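Local atomic coordinates of ferric vibriobactin ABC transporter, periplasmic ferric vibriobactin-binding protein (Vibrio cholerae, PDB entry 3R5T), a protein that binds the iron(III) complex of the siderophore vibriobactin in the periplasm and probably delivers it to an ABC transporter for uptake. Residues G35-A39 with I40-V44; K61-L65 with R66-K70; V168-H171 with G172-V175. All blocks are in the same frame, centred on the assembly; numbering follows the deposited sequence. Where two conformers were deposited one is given.

Contact 1 (G35-A39 with I40-V44)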
loop_
_atom_site.group_PDB
_atom_site.type_symbol
_atom_site.label_atom_id
_atom_site.label_comp_id
_atom_site.label_asym_id
_atom_site.label_seq_id
_atom_site.Cartn_x
_atom_site.Cartn_y
_atom_site.Cartn_z
ATOM N N GLY A 35 -3.765 -7.582 1.910
ATOM C CA GLY A 35 -4.031 -6.747 3.064
ATOM C C GLY A 35 -5.401 -6.067 3.020
ATOM O O GLY A 35 -6.087 -5.980 4.035
ATOM N N THR A 36 -5.807 -5.618 1.837
ATOM C CA THR A 36 -7.086 -4.942 1.705
ATOM C C THR A 36 -8.249 -5.930 1.694
ATOM O O THR A 36 -9.323 -5.639 2.240
ATOM C CB THR A 36 -7.059 -3.968 0.512
ATOM O OG1 THR A 36 -6.098 -2.940 0.807
ATOM C CG2 THR A 36 -8.430 -3.312 0.301
ATOM N N LEU A 37 -8.031 -7.110 1.116
ATOM C CA LEU A 37 -9.026 -8.173 1.237
ATOM C C LEU A 37 -9.272 -8.486 2.720
ATOM O O LEU A 37 -10.423 -8.598 3.167
ATOM C CB LEU A 37 -8.614 -9.431 0.464
ATOM C CG LEU A 37 -8.675 -9.282 -1.061
ATOM C CD1 LEU A 37 -7.874 -10.372 -1.726
ATOM C CD2 LEU A 37 -10.099 -9.312 -1.568
ATOM N N LEU A 38 -8.199 -8.621 3.495
ATOM C CA LEU A 38 -8.366 -8.842 4.936
ATOM C C LEU A 38 -9.067 -7.669 5.646
ATOM O O LEU A 38 -9.870 -7.872 6.567
ATOM C CB LEU A 38 -7.000 -9.130 5.575
ATOM C CG LEU A 38 -6.360 -10.455 5.141
ATOM C CD1 LEU A 38 -4.894 -10.521 5.522
ATOM C CD2 LEU A 38 -7.125 -11.641 5.714
ATOM N N ALA A 39 -8.761 -6.453 5.201
ATOM C CA ALA A 39 -9.308 -5.243 5.797
ATOM C C ALA A 39 -10.835 -5.222 5.749
ATOM O O ALA A 39 -11.476 -4.781 6.696
ATOM C CB ALA A 39 -8.740 -4.012 5.077
ATOM N N ILE A 40 -11.406 -5.701 4.648
ATOM C CA ILE A 40 -12.862 -5.716 4.486
ATOM C C ILE A 40 -13.493 -7.055 4.834
ATOM O O ILE A 40 -14.669 -7.285 4.532
ATOM C CB ILE A 40 -13.302 -5.273 3.074
ATOM C CG1 ILE A 40 -12.833 -6.274 2.010
ATOM C CG2 ILE A 40 -12.752 -3.869 2.769
ATOM C CD1 ILE A 40 -13.437 -6.005 0.611
ATOM N N ASP A 41 -12.715 -7.917 5.486
ATOM C CA ASP A 41 -13.182 -9.247 5.886
ATOM C C ASP A 41 -13.669 -10.089 4.716
ATOM O O ASP A 41 -14.621 -10.857 4.848
ATOM C CB ASP A 41 -14.288 -9.139 6.936
ATOM C CG ASP A 41 -13.800 -8.563 8.238
ATOM O OD1 ASP A 41 -12.629 -8.801 8.598
ATOM O OD2 ASP A 41 -14.587 -7.857 8.901
ATOM N N ALA A 42 -13.022 -9.955 3.565
ATOM C CA ALA A 42 -13.382 -10.796 2.430
ATOM C C ALA A 42 -12.845 -12.209 2.670
ATOM O O ALA A 42 -11.820 -12.391 3.328
ATOM C CB ALA A 42 -12.814 -10.234 1.138
ATOM N N PRO A 43 -13.553 -13.207 2.148
ATOM C CA PRO A 43 -13.167 -14.605 2.372
ATOM C C PRO A 43 -12.006 -15.018 1.485
ATOM O O PRO A 43 -12.135 -15.860 0.587
ATOM C CB PRO A 43 -14.437 -15.374 2.017
ATOM C CG PRO A 43 -15.169 -14.468 1.049
ATOM C CD PRO A 43 -14.866 -13.082 1.486
ATOM N N VAL A 44 -10.860 -14.388 1.731
ATOM C CA VAL A 44 -9.634 -14.747 1.032
ATOM C C VAL A 44 -9.052 -15.987 1.697
ATOM O O VAL A 44 -8.826 -16.028 2.907
ATOM C CB VAL A 44 -8.606 -13.568 0.939
ATOM C CG1 VAL A 44 -8.319 -12.964 2.315
ATOM C CG2 VAL A 44 -7.330 -14.043 0.231
HETATM O O HOH W 1 -10.667 -7.287 9.262
#

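Contact 2 (K61-L65 with R66-K70)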
loop_
_atom_site.group_PDB
_atom_site.type_symbol
_atom_site.label_atom_id
_atom_site.label_comp_id
_atom_site.label_asym_id
_atom_site.label_seq_id
_atom_site.Cartn_x
_atom_site.Cartn_y
_atom_site.Cartn_z
ATOM N N LYS A 61 -0.091 -12.161 11.051
ATOM C CA LYS A 61 -0.706 -12.938 12.123
ATOM C C LYS A 61 -2.213 -13.095 11.915
ATOM O O LYS A 61 -2.768 -14.160 12.211
ATOM C CB LYS A 61 -0.423 -12.313 13.491
ATOM C CG LYS A 61 1.053 -12.331 13.852
ATOM C CD LYS A 61 1.290 -11.859 15.283
ATOM C CE LYS A 61 0.906 -10.400 15.462
ATOM N NZ LYS A 61 1.731 -9.480 14.619
ATOM N N LEU A 62 -2.868 -12.052 11.406
ATOM C CA LEU A 62 -4.277 -12.137 11.061
ATOM C C LEU A 62 -4.522 -13.149 9.931
ATOM O O LEU A 62 -5.464 -13.936 9.989
ATOM C CB LEU A 62 -4.826 -10.750 10.689
ATOM C CG LEU A 62 -6.320 -10.694 10.366
ATOM C CD1 LEU A 62 -7.140 -11.088 11.580
ATOM C CD2 LEU A 62 -6.712 -9.308 9.884
ATOM N N ALA A 63 -3.666 -13.134 8.908
ATOM C CA ALA A 63 -3.786 -14.095 7.823
ATOM C C ALA A 63 -3.662 -15.529 8.364
ATOM O O ALA A 63 -4.450 -16.411 8.010
ATOM C CB ALA A 63 -2.736 -13.837 6.755
ATOM N N GLU A 64 -2.680 -15.754 9.233
ATOM C CA GLU A 64 -2.502 -17.071 9.844
ATOM C C GLU A 64 -3.716 -17.474 10.683
ATOM O O GLU A 64 -4.186 -18.615 10.610
ATOM C CB GLU A 64 -1.220 -17.098 10.684
ATOM C CG GLU A 64 0.053 -16.924 9.852
ATOM C CD GLU A 64 1.323 -16.882 10.689
ATOM O OE1 GLU A 64 2.395 -16.544 10.128
ATOM O OE2 GLU A 64 1.249 -17.196 11.898
ATOM N N LEU A 65 -4.242 -16.534 11.458
ATOM C CA LEU A 65 -5.436 -16.800 12.259
ATOM C C LEU A 65 -6.635 -17.210 11.385
ATOM O O LEU A 65 -7.391 -18.121 11.734
ATOM C CB LEU A 65 -5.786 -15.568 13.094
ATOM C CG LEU A 65 -6.898 -15.728 14.129
ATOM C CD1 LEU A 65 -6.551 -16.863 15.087
ATOM C CD2 LEU A 65 -7.119 -14.422 14.889
ATOM N N ARG A 66 -6.789 -16.548 10.242
ATOM C CA ARG A 66 -7.897 -16.822 9.326
ATOM C C ARG A 66 -7.601 -17.972 8.357
ATOM O O ARG A 66 -8.398 -18.267 7.450
ATOM C CB ARG A 66 -8.282 -15.548 8.566
ATOM C CG ARG A 66 -8.892 -14.494 9.461
ATOM C CD ARG A 66 -9.332 -13.266 8.670
ATOM N NE ARG A 66 -9.830 -12.225 9.562
ATOM C CZ ARG A 66 -10.119 -10.984 9.187
ATOM N NH1 ARG A 66 -9.972 -10.597 7.917
ATOM N NH2 ARG A 66 -10.550 -10.119 10.096
ATOM N N GLN A 67 -6.460 -18.627 8.562
ATOM C CA GLN A 67 -6.080 -19.790 7.774
ATOM C C GLN A 67 -5.911 -19.469 6.297
ATOM O O GLN A 67 -6.222 -20.290 5.436
ATOM C CB GLN A 67 -7.085 -20.927 7.975
ATOM C CG GLN A 67 -7.116 -21.438 9.400
ATOM C CD GLN A 67 -8.258 -22.404 9.654
ATOM O OE1 GLN A 67 -8.518 -23.303 8.854
ATOM N NE2 GLN A 67 -8.953 -22.216 10.773
ATOM N N VAL A 68 -5.380 -18.285 6.010
ATOM C CA VAL A 68 -5.068 -17.924 4.633
ATOM C C VAL A 68 -3.807 -18.681 4.229
ATOM O O VAL A 68 -2.735 -18.421 4.769
ATOM C CB VAL A 68 -4.821 -16.407 4.483
ATOM C CG1 VAL A 68 -4.417 -16.058 3.043
ATOM C CG2 VAL A 68 -6.047 -15.619 4.909
ATOM N N LYS A 69 -3.930 -19.616 3.290
ATOM C CA LYS A 69 -2.794 -20.429 2.878
ATOM C C LYS A 69 -1.763 -19.605 2.121
ATOM O O LYS A 69 -2.122 -18.850 1.214
ATOM C CB LYS A 69 -3.288 -21.591 2.008
ATOM C CG LYS A 69 -2.219 -22.585 1.611
ATOM C CD LYS A 69 -2.863 -23.821 1.004
ATOM C CE LYS A 69 -3.932 -24.391 1.943
ATOM N NZ LYS A 69 -4.661 -25.588 1.404
ATOM N N LYS A 70 -0.486 -19.718 2.495
ATOM C CA LYS A 70 0.560 -19.011 1.761
ATOM C C LYS A 70 0.940 -19.805 0.520
ATOM O O LYS A 70 1.324 -20.980 0.600
ATOM C CB LYS A 70 1.797 -18.740 2.625
ATOM C CG LYS A 70 2.818 -17.843 1.924
ATOM C CD LYS A 70 3.727 -17.105 2.908
ATOM C CE LYS A 70 4.453 -18.066 3.821
ATOM N NZ LYS A 70 5.485 -17.386 4.659
#

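Contact 3 (V168-H171 with G172-V175). With VBN ((4S,5R)-N-{3-[(2,3-dihydroxybenzoyl)amino]propyl}-2-(2,3-dihydroxyphenyl)-N-[3-({[(4S,5R)-2-(2,3-dihydroxyphenyl)-5-met hyl-4,5-dihydro-1,3-oxazol-4-yl]carbonyl}amino)propyl]-5-methyl-4,5-dihydro-1,3-oxazole-4-carboxamide), chain B.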
loop_
_atom_site.group_PDB
_atom_site.type_symbol
_atom_site.label_atom_id
_atom_site.label_comp_id
_atom_site.label_asym_id
_atom_site.label_seq_id
_atom_site.Cartn_x
_atom_site.Cartn_y
_atom_site.Cartn_z
ATOM N N VAL A 168 10.007 9.083 0.866
ATOM C CA VAL A 168 11.104 8.556 0.078
ATOM C C VAL A 168 11.318 7.070 0.342
ATOM O O VAL A 168 11.239 6.615 1.479
ATOM C CB VAL A 168 12.417 9.300 0.438
ATOM C CG1 VAL A 168 13.626 8.680 -0.266
ATOM C CG2 VAL A 168 12.306 10.792 0.128
ATOM N N SER A 169 11.603 6.329 -0.725
ATOM C CA SER A 169 12.149 4.973 -0.633
ATOM C C SER A 169 13.643 5.070 -0.917
ATOM O O SER A 169 14.060 5.320 -2.041
ATOM C CB SER A 169 11.461 4.053 -1.635
ATOM O OG SER A 169 11.962 2.726 -1.516
ATOM N N TYR A 170 14.442 4.887 0.125
ATOM C CA TYR A 170 15.881 5.156 0.060
ATOM C C TYR A 170 16.723 3.906 -0.039
ATOM O O TYR A 170 16.536 2.961 0.730
ATOM C CB TYR A 170 16.291 5.948 1.300
ATOM C CG TYR A 170 17.759 6.291 1.403
ATOM C CD1 TYR A 170 18.332 7.264 0.585
ATOM C CD2 TYR A 170 18.569 5.691 2.367
ATOM C CE1 TYR A 170 19.674 7.612 0.709
ATOM C CE2 TYR A 170 19.922 6.034 2.494
ATOM C CZ TYR A 170 20.469 6.978 1.657
ATOM O OH TYR A 170 21.806 7.316 1.793
ATOM N N HIS A 171 17.650 3.920 -0.987
ATOM C CA HIS A 171 18.590 2.814 -1.165
ATOM C C HIS A 171 20.035 3.261 -1.277
ATOM O O HIS A 171 20.894 2.445 -1.560
ATOM C CB HIS A 171 18.216 1.968 -2.375
ATOM C CG HIS A 171 16.873 1.334 -2.254
ATOM N ND1 HIS A 171 16.628 0.269 -1.415
ATOM C CD2 HIS A 171 15.689 1.643 -2.829
ATOM C CE1 HIS A 171 15.349 -0.059 -1.488
ATOM N NE2 HIS A 171 14.759 0.759 -2.339
ATOM N N GLY A 172 20.296 4.545 -1.076
ATOM C CA GLY A 172 21.655 5.056 -1.030
ATOM C C GLY A 172 22.250 5.451 -2.365
ATOM O O GLY A 172 21.587 5.385 -3.395
ATOM N N PRO A 173 23.530 5.849 -2.352
ATOM C CA PRO A 173 24.226 6.320 -3.555
ATOM C C PRO A 173 24.336 5.255 -4.644
ATOM O O PRO A 173 24.367 4.059 -4.347
ATOM C CB PRO A 173 25.648 6.641 -3.063
ATOM C CG PRO A 173 25.672 6.424 -1.602
ATOM C CD PRO A 173 24.379 5.849 -1.143
ATOM N N GLY A 174 24.406 5.702 -5.893
ATOM C CA GLY A 174 24.728 4.824 -7.007
ATOM C C GLY A 174 23.624 3.850 -7.364
ATOM O O GLY A 174 23.844 2.901 -8.121
ATOM N N VAL A 175 22.436 4.086 -6.820
ATOM C CA VAL A 175 21.273 3.225 -7.028
ATOM C C VAL A 175 20.071 4.107 -7.331
ATOM O O VAL A 175 20.000 5.240 -6.850
ATOM C CB VAL A 175 20.964 2.395 -5.756
ATOM C CG1 VAL A 175 19.642 1.631 -5.888
ATOM C CG2 VAL A 175 22.109 1.436 -5.469
HETATM C C VBN B . 12.236 -3.573 -6.230
HETATM N N VBN B . 9.887 -4.216 -6.929
HETATM O O VBN B . 12.306 -2.705 -7.035
HETATM C CA VBN B . 11.123 -4.611 -6.277
HETATM C CB VBN B . 11.492 -5.913 -7.084
HETATM C CAB VBN B . 9.084 -6.306 1.306
HETATM O OAC VBN B . 12.367 1.380 -3.781
HETATM O OAD VBN B . 11.552 -7.144 -2.462
HETATM O OAF VBN B . 7.232 -1.360 -5.316
HETATM O OAG VBN B . 6.426 -1.673 -9.927
HETATM O OAH VBN B . 6.646 -4.199 -6.232
HETATM O OAI VBN B . 9.875 -1.668 -5.249
HETATM O OAJ VBN B . 8.115 -2.498 -7.961
HETATM O OAK VBN B . 8.554 -4.347 -4.306
HETATM C CAL VBN B . 8.229 1.987 -3.974
HETATM C CAM VBN B . 8.178 -4.541 -11.536
HETATM C CAN VBN B . 5.146 -6.675 -3.901
HETATM C CAO VBN B . 7.393 0.919 -4.446
HETATM C CAP VBN B . 7.283 -3.449 -11.351
HETATM C CAQ VBN B . 5.270 -5.794 -5.025
HETATM C CAR VBN B . 9.663 1.833 -3.938
HETATM C CAS VBN B . 9.058 -4.927 -10.515
HETATM C CAT VBN B . 6.190 -6.782 -2.946
HETATM C CAU VBN B . 14.572 -1.669 -4.653
HETATM C CAV VBN B . 14.310 -4.830 -3.191
HETATM C CAW VBN B . 13.819 -0.493 -5.297
HETATM C CAX VBN B . 14.085 -5.842 -2.044
HETATM C CAY VBN B . 14.537 -2.984 -5.435
HETATM C CAZ VBN B . 13.278 -4.905 -4.330
HETATM N NBB VBN B . 12.367 -0.477 -5.138
HETATM N NBC VBN B . 12.846 -5.550 -1.327
HETATM N NBD VBN B . 9.405 -5.108 -1.952
HETATM O OBF VBN B . 8.274 -6.929 -1.002
HETATM C CBG VBN B . 11.738 0.558 -4.350
HETATM C CBH VBN B . 11.608 -6.265 -1.651
HETATM C CBJ VBN B . 10.091 -4.533 -8.318
HETATM C CBK VBN B . 7.994 -0.299 -4.877
HETATM C CBL VBN B . 7.281 -2.740 -10.136
HETATM C CBM VBN B . 6.436 -5.043 -5.155
HETATM C CBN VBN B . 9.350 -0.448 -4.850
HETATM C CBO VBN B . 8.124 -3.117 -9.173
HETATM C CBP VBN B . 7.440 -5.151 -4.231
HETATM C CBQ VBN B . 10.218 0.667 -4.356
HETATM C CBR VBN B . 9.028 -4.263 -9.355
HETATM C CBS VBN B . 7.303 -6.037 -3.070
HETATM C CBU VBN B . 9.452 -6.704 -0.112
HETATM C CBW VBN B . 8.490 -6.187 -2.163
HETATM C CBX VBN B . 10.350 -5.705 -0.998
HETATM N NBY VBN B . 13.324 -3.793 -5.285
HETATM O OG1 VBN B . 10.941 -5.652 -8.448
HETATM C CG2 VBN B . 11.218 -7.264 -6.441
HETATM O O HOH W 2 23.641 2.372 -2.171
#

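Contact 1 (G35-A39 with I40-V44)
V44 folds back against the last turn of helix 31-39 and meets L37 and L38 at about a right angle to each side chain. Its CG1 does most of the touching, lying 4.0 Å from L37 CB and 3.8 Å from the CD2 methyl of L38. A chi1 of 53° tucks CG1 between backbone N and carbonyl carbon, which turns CG2 toward L37 CD1. The other L37 methyl, CD2, rests on A42 CB at 3.9 Å, so L37 touches the returning chain at both A42 and V44. I40 faces elsewhere: its side chain goes to A127 of helix 123-134, while its CG1 lies 3.5 Å from L37 O.

The turn that makes this apolar return possible is a Schellman motif, a standard way of ending a helix. A42 N reaches back to L37 O (3.0 Å), and D41, with positive phi, gives its N to L38 O (3.0 Å) from above the carbonyl plane. A water donates to both L38 O and D41 OD1. From outside, R66 forms a salt bridge with that carboxylate oxygen through NH2 and a hydrogen bond to L38 O through NH1. The L37, L38 and V44 side chains pack where the chain enters strand 44-49, and the R66 cation probably offsets both the D41 carboxylate and the partial negative charge of the helix C-terminus.

Contact 2 (K61-L65 with R66-K70)
L62 lies over a face of the R66 guanidinium, with its CD2 3.8 Å above the plane and over the centre of the group. The second methyl, CD1, leans toward the inner nitrogen, 3.5 Å from R66 NE. For L62, a chi1 of -177° carries the isopropyl end toward the arginine; extended from CG to NE, the R66 chain crosses the leucine at a slant, and its CG passes 3.5 Å from L62 O. Separately, A63 CB packs on V68 CB at 4.0 Å.

Behind the side chains stands the backbone of the helix end. R66 N continues the helical pattern to L62 O (2.9 Å), and a Schellman motif then closes helix 60-65: V68 N makes a nearly straight bond to A63 O (2.9 Å, 168°), and Q67, at positive phi, sends its N to E64 O (3.1 Å) from above that carbonyl's plane. The reversal brings V68 against S47 and K69 into backbone pairing with I45 and S47, completing the beta-alpha-beta unit of strand 44-49, helix 60-65 and strand 69-73.

Further out, D41 and L38 O engage R66 NH2 and NH1. The guanidinium therefore has two kinds of surroundings, hydrocarbon over a face and acceptors at its terminal nitrogens. That combination probably limits rotation of the group and may modestly strengthen the salt bridge by keeping water from that face.

Contact 3 (V168-H171 with G172-V175)
G172 presses against a face of the Y170 ring, its CA 3.9 Å from the ring centroid in a CH-pi contact and its N 3.5 Å above the ring plane. The phenol end is held as well: Y170 OH is hydrogen-bonded to D246, and the ring meets F243 edge-to-face. Next along, H171 turns its imidazole the other way, toward the siderophore. H171 NE2 donates to VBN OAC over 2.9 Å; this amide oxygen of the ligand lies at the ring edge, in plane, while the linker carbon CAU of VBN sits over a face. S169 OG donates to the same OAC at 2.7 Å, brought there by a chi1 of -178°, so two donors grip one ligand oxygen.

S169 ends strand 165-169; Y170 and H171 lead from it into a type II beta turn, G172 to V175, with the classical proline-glycine pair at its centre, before strand 177-180.

N177 bonds H171 N and G172 O, but side-chain packing from P173 to V175 is looser. V175 meets H171 mainly through CG1, 3.8 Å from H171 CB, and was found in two conformers. Across the exposed loop a water donates to H171 O and P173 O, each 2.8 Å away.

In the fold
Contacts 1 and 2 are neighbours in one lobe and show the same helix ending twice, each Schellman motif leading into a strand of the parallel sheet. They differ in depth: 35-44 is largely buried and closes with aliphatic packing, whereas 61-70 is more exposed and adds an arginine, part aliphatic contact and part ion pair. R66 joins them, while L38 CD1 packs on A63 CB and V44 O on V68 CG2. Contact 3 belongs to the other lobe, its centre about 32 Å from that of contact 1, at the surface, where a strand of the mixed sheet ends. There an aromatic ring on glycine replaces aliphatic packing, and polar side chains serve the ligand instead of a helix end.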